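Local atomic coordinates of GDP-mannose-dependent alpha-(1-6)-phosphatidylinositol monomannoside mannosyltransferase (Corynebacterium glutamicum, PDB entry 3OKP), a protein that is a two-domain glycosyltransferase of the GT-B fold, modelled here with bound guanosine-5'-diphosphate-alpha-D-mannose. Residues 167-172 with 366-371; 132-137 with 156-161. One frame throughout, in Å; residues are numbered along the deposited sequence.

Interaction 2 closes before interaction 1 opens along the chain, and strand 164-167 joins them. This strand lies at the edge of the N-terminal parallel sheet. Interaction 2 (132-137 with 156-161) packs the helix before the strand against its neighbour. Interaction 1 (167-172 with 366-371) begins where the strand ends and holds the loop beyond it against helix 365-377. The two centres are about 24 Å apart, and the nearest atoms are about 11 Å apart, so the contacts do not touch. Interaction 1 borders the ligand region, with the side chain of Ser170 about 8 Å from the bound guanosine-5'-diphosphate-alpha-D-mannose. Interaction 2 lies out in the N-terminal domain; its centre lies about 24 Å from the centre of the chain.

Interaction 1 (167-172 with 366-371); sequences HLPSGV and EIMGER
Arg371 reaches from helix 365-377 to His167, at the end of strand 164-167. Its CB rests on Leu168 CD1 at 3.9 Å. From CG the chain runs extended to NE, and Arg371 CD passes 3.8 Å from His167 O. At the tip, Arg371 NH1 donates to the same His167 O over 3.2 Å. The bond is bent (137°), and NH1 sits above the carbonyl plane. Arg371 NH1 is also 3.1 Å from His167 ND1. The imidazole is fixed from its other nitrogen, because NE2 is hydrogen-bonded to Ile147 O. Pro169 CD lies over the centre of one face of the ring.

Met368 fills the angle between helix and loop. Its CG meets Gly171 CA at 3.7 Å. The chain then bends at chi2 (-49°) and chi3 (-57°), which carries CE to Pro169. There Met368 CE is tight against Pro169 CD (3.4 Å) and also close to Pro169 O. That carbonyl is buried with no polar partner in the model. Phe28 of helix 20-29 also touches Met368. At the other end of the contact a water donates to both Val172 O and Glu366 OE1.

The contact joins the loop leaving the last strand of the N-terminal sheet to a helix near the chain's end. A C-terminal helix that returns to pack on the N-terminal domain is a hallmark of many GT-B glycosyltransferases.

Interaction 2 (132-137 with 156-161); sequences QSLRKI and KSAFGS
Leu134 sets its CG over one face of the Phe159 ring, 3.9 Å from the ring centroid and 23° off the normal. This CH-pi contact is offset toward the rim, so the nearest ring atom is Phe159 CZ. Leu134 CD2 turns to the methyl group of Ala158, meeting its CB at 3.8 Å. The backbone is close as well: Leu134 O lies 3.2 Å from Phe159 CD2. Ile137 comes to the ring edge instead, with CG2 in the ring plane and 3.9 Å from Phe159 CE2. Phe165 of strand 164-167 also touches Phe159, and Phe155 meets it edge-to-face. This half of the contact is buried.

The other half is polar and faces solvent. Here Arg135, an exposed residue, folds its side chain across the end of helix 149-159. CG is anti to the backbone N (chi1 -179°), and bends at chi2 and chi3 turn the guanidinium along the last helical turn. Arg135 NE donates to Ala158 O over 3.0 Å, from above the carbonyl plane. Arg135 NH2 donates to Ser157 O over 2.7 Å, almost in line with the C=O bond. Two bonds to neighbouring carbonyls fix the rotation of the group. Its positive charge probably suits the negative end of the helix dipole. Gly160, which leaves the helix with positive phi, lays its CA over one guanidinium face. Ser157 OG is hydrogen-bonded to Arg131, one turn earlier on helix 128-140.

The two helices lie on either side of strand 143-146 in sequence and pack beside each other. They are the helices of two successive beta-alpha-beta crossovers in the parallel sheet of the N-terminal domain, as expected for the Rossmann-like domains of a GT-B fold.

Interaction 1 (167-172 with 366-371)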
loop_
_atom_site.group_PDB
_atom_site.type_symbol
_atom_site.label_atom_id
_atom_site.label_comp_id
_atom_site.label_asym_id
_atom_site.label_seq_id
_atom_site.Cartn_x
_atom_site.Cartn_y
_atom_site.Cartn_z
ATOM N N HIS A 167 1.875 -0.262 14.483
ATOM C CA HIS A 167 2.238 -0.109 13.074
ATOM C C HIS A 167 1.885 -1.372 12.283
ATOM O O HIS A 167 2.516 -2.420 12.451
ATOM C CB HIS A 167 3.733 0.231 12.945
ATOM C CG HIS A 167 4.160 0.614 11.558
ATOM N ND1 HIS A 167 5.314 0.132 10.977
ATOM C CD2 HIS A 167 3.592 1.434 10.642
ATOM C CE1 HIS A 167 5.439 0.639 9.764
ATOM N NE2 HIS A 167 4.405 1.429 9.533
ATOM N N LEU A 168 0.863 -1.272 11.436
ATOM C CA LEU A 168 0.447 -2.404 10.607
ATOM C C LEU A 168 0.187 -1.999 9.150
ATOM O O LEU A 168 -0.967 -1.963 8.702
ATOM C CB LEU A 168 -0.766 -3.124 11.217
ATOM C CG LEU A 168 -1.029 -4.569 10.765
ATOM C CD1 LEU A 168 0.039 -5.522 11.278
ATOM C CD2 LEU A 168 -2.415 -5.035 11.194
ATOM N N PRO A 169 1.264 -1.676 8.409
ATOM C CA PRO A 169 1.141 -1.402 6.982
ATOM C C PRO A 169 1.006 -2.693 6.186
ATOM O O PRO A 169 1.245 -3.776 6.719
ATOM C CB PRO A 169 2.476 -0.735 6.650
ATOM C CG PRO A 169 3.433 -1.348 7.608
ATOM C CD PRO A 169 2.657 -1.528 8.875
ATOM N N SER A 170 0.637 -2.569 4.915
ATOM C CA SER A 170 0.649 -3.699 3.997
ATOM C C SER A 170 2.051 -4.299 3.907
ATOM O O SER A 170 3.056 -3.592 4.047
ATOM C CB SER A 170 0.190 -3.256 2.606
ATOM O OG SER A 170 0.243 -4.331 1.684
ATOM N N GLY A 171 2.110 -5.607 3.692
ATOM C CA GLY A 171 3.362 -6.262 3.350
ATOM C C GLY A 171 3.536 -6.303 1.843
ATOM O O GLY A 171 2.692 -5.804 1.097
ATOM N N VAL A 172 4.642 -6.889 1.398
ATOM C CA VAL A 172 4.868 -7.145 -0.023
ATOM C C VAL A 172 5.162 -8.638 -0.220
ATOM O O VAL A 172 5.826 -9.256 0.615
ATOM C CB VAL A 172 5.993 -6.227 -0.609
ATOM C CG1 VAL A 172 7.340 -6.445 0.098
ATOM C CG2 VAL A 172 6.125 -6.411 -2.114
ATOM N N GLU A 366 5.269 -12.506 5.424
ATOM C CA GLU A 366 5.682 -13.372 6.530
ATOM C C GLU A 366 5.971 -12.551 7.784
ATOM O O GLU A 366 5.506 -12.888 8.875
ATOM C CB GLU A 366 6.910 -14.204 6.144
ATOM C CG GLU A 366 6.605 -15.429 5.275
ATOM C CD GLU A 366 6.352 -15.097 3.804
ATOM O OE1 GLU A 366 6.611 -13.948 3.374
ATOM O OE2 GLU A 366 5.894 -16.004 3.074
ATOM N N ILE A 367 6.732 -11.470 7.610
ATOM C CA ILE A 367 7.045 -10.535 8.691
ATOM C C ILE A 367 5.784 -9.822 9.188
ATOM O O ILE A 367 5.527 -9.785 10.395
ATOM C CB ILE A 367 8.121 -9.493 8.251
ATOM C CG1 ILE A 367 9.481 -10.168 7.994
ATOM C CG2 ILE A 367 8.240 -8.345 9.260
ATOM C CD1 ILE A 367 10.121 -10.861 9.204
ATOM N N MET A 368 5.004 -9.272 8.259
ATOM C CA MET A 368 3.790 -8.531 8.613
ATOM C C MET A 368 2.715 -9.437 9.205
ATOM O O MET A 368 1.998 -9.037 10.122
ATOM C CB MET A 368 3.242 -7.748 7.414
ATOM C CG MET A 368 4.120 -6.573 6.960
ATOM S SD MET A 368 4.673 -5.452 8.270
ATOM C CE MET A 368 3.122 -4.933 8.985
ATOM N N GLY A 369 2.615 -10.656 8.676
ATOM C CA GLY A 369 1.714 -11.674 9.217
ATOM C C GLY A 369 2.004 -11.984 10.674
ATOM O O GLY A 369 1.082 -12.157 11.473
ATOM N N GLU A 370 3.290 -12.044 11.017
ATOM C CA GLU A 370 3.725 -12.244 12.399
ATOM C C GLU A 370 3.301 -11.088 13.302
ATOM O O GLU A 370 2.879 -11.310 14.440
ATOM C CB GLU A 370 5.239 -12.453 12.474
ATOM C CG GLU A 370 5.692 -13.841 12.056
ATOM N N ARG A 371 3.411 -9.862 12.786
ATOM C CA ARG A 371 2.928 -8.671 13.492
ATOM C C ARG A 371 1.435 -8.761 13.805
ATOM O O ARG A 371 1.013 -8.431 14.915
ATOM C CB ARG A 371 3.207 -7.397 12.691
ATOM C CG ARG A 371 4.661 -6.941 12.684
ATOM C CD ARG A 371 4.748 -5.531 12.122
ATOM N NE ARG A 371 6.117 -5.042 11.992
ATOM C CZ ARG A 371 6.437 -3.818 11.577
ATOM N NH1 ARG A 371 5.487 -2.950 11.254
ATOM N NH2 ARG A 371 7.709 -3.457 11.488
HETATM O O HOH W 1 5.867 -12.460 1.238
#

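Interaction 2 (132-137 with 156-161)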
loop_
_atom_site.group_PDB
_atom_site.type_symbol
_atom_site.label_atom_id
_atom_site.label_comp_id
_atom_site.label_asym_id
_atom_site.label_seq_id
_atom_site.Cartn_x
_atom_site.Cartn_y
_atom_site.Cartn_z
ATOM N N GLN A 132 -14.657 14.318 16.167
ATOM C CA GLN A 132 -15.406 13.802 17.314
ATOM C C GLN A 132 -15.741 12.316 17.146
ATOM O O GLN A 132 -15.743 11.564 18.121
ATOM C CB GLN A 132 -16.684 14.615 17.538
ATOM N N SER A 133 -16.020 11.909 15.908
ATOM C CA SER A 133 -16.250 10.499 15.578
ATOM C C SER A 133 -14.992 9.664 15.808
ATOM O O SER A 133 -15.065 8.551 16.330
ATOM C CB SER A 133 -16.725 10.350 14.131
ATOM O OG SER A 133 -18.062 10.794 13.984
ATOM N N LEU A 134 -13.844 10.215 15.414
ATOM C CA LEU A 134 -12.546 9.580 15.641
ATOM C C LEU A 134 -12.260 9.378 17.127
ATOM O O LEU A 134 -11.720 8.342 17.522
ATOM C CB LEU A 134 -11.428 10.392 14.978
ATOM C CG LEU A 134 -10.836 9.903 13.648
ATOM C CD1 LEU A 134 -11.879 9.426 12.637
ATOM C CD2 LEU A 134 -9.916 10.963 13.038
ATOM N N ARG A 135 -12.629 10.362 17.946
ATOM C CA ARG A 135 -12.470 10.252 19.396
ATOM C C ARG A 135 -13.357 9.150 19.980
ATOM O O ARG A 135 -12.918 8.396 20.848
ATOM C CB ARG A 135 -12.736 11.598 20.086
ATOM C CG ARG A 135 -12.562 11.596 21.613
ATOM C CD ARG A 135 -11.141 11.232 22.051
ATOM N NE ARG A 135 -10.140 12.166 21.535
ATOM C CZ ARG A 135 -9.748 13.277 22.157
ATOM N NH1 ARG A 135 -10.268 13.611 23.332
ATOM N NH2 ARG A 135 -8.831 14.058 21.600
ATOM N N LYS A 136 -14.594 9.062 19.492
ATOM C CA LYS A 136 -15.544 8.045 19.945
ATOM C C LYS A 136 -15.037 6.642 19.621
ATOM O O LYS A 136 -15.158 5.728 20.441
ATOM C CB LYS A 136 -16.933 8.277 19.338
ATOM C CG LYS A 136 -18.012 7.347 19.888
ATOM C CD LYS A 136 -19.383 7.696 19.345
ATOM N N ILE A 137 -14.466 6.488 18.425
ATOM C CA ILE A 137 -13.805 5.249 18.016
ATOM C C ILE A 137 -12.641 4.942 18.957
ATOM O O ILE A 137 -12.547 3.837 19.494
ATOM C CB ILE A 137 -13.323 5.314 16.533
ATOM C CG1 ILE A 137 -14.527 5.318 15.581
ATOM C CG2 ILE A 137 -12.379 4.147 16.206
ATOM C CD1 ILE A 137 -14.220 5.816 14.175
ATOM N N LYS A 156 -3.315 11.185 15.499
ATOM C CA LYS A 156 -3.157 10.635 16.854
ATOM C C LYS A 156 -3.976 11.378 17.917
ATOM O O LYS A 156 -4.692 10.751 18.700
ATOM C CB LYS A 156 -1.681 10.583 17.265
ATOM C CG LYS A 156 -1.405 9.671 18.456
ATOM C CD LYS A 156 0.045 9.766 18.914
ATOM C CE LYS A 156 0.360 8.739 19.995
ATOM N NZ LYS A 156 -0.350 9.016 21.282
ATOM N N SER A 157 -3.874 12.708 17.929
ATOM C CA SER A 157 -4.579 13.532 18.917
ATOM C C SER A 157 -6.103 13.410 18.816
ATOM O O SER A 157 -6.804 13.520 19.823
ATOM C CB SER A 157 -4.143 15.001 18.822
ATOM O OG SER A 157 -4.554 15.589 17.601
ATOM N N ALA A 158 -6.601 13.172 17.602
ATOM C CA ALA A 158 -8.035 13.000 17.364
ATOM C C ALA A 158 -8.589 11.734 18.023
ATOM O O ALA A 158 -9.652 11.773 18.646
ATOM C CB ALA A 158 -8.339 13.010 15.872
ATOM N N PHE A 159 -7.864 10.622 17.891
ATOM C CA PHE A 159 -8.267 9.349 18.494
ATOM C C PHE A 159 -8.165 9.345 20.022
ATOM O O PHE A 159 -8.949 8.676 20.699
ATOM C CB PHE A 159 -7.459 8.183 17.907
ATOM C CG PHE A 159 -7.921 7.751 16.540
ATOM C CD1 PHE A 159 -7.246 8.173 15.397
ATOM C CD2 PHE A 159 -9.034 6.924 16.393
ATOM C CE1 PHE A 159 -7.667 7.774 14.127
ATOM C CE2 PHE A 159 -9.467 6.525 15.130
ATOM C CZ PHE A 159 -8.780 6.949 13.993
ATOM N N GLY A 160 -7.201 10.094 20.554
ATOM C CA GLY A 160 -6.989 10.174 22.000
ATOM C C GLY A 160 -6.025 9.114 22.498
ATOM O O GLY A 160 -5.433 8.381 21.699
ATOM N N SER A 161 -5.881 9.018 23.817
ATOM C CA SER A 161 -4.862 8.153 24.421
ATOM C C SER A 161 -5.357 6.786 24.925
ATOM O O SER A 161 -4.562 5.998 25.450
ATOM C CB SER A 161 -4.113 8.899 25.537
ATOM O OG SER A 161 -4.971 9.209 26.621
#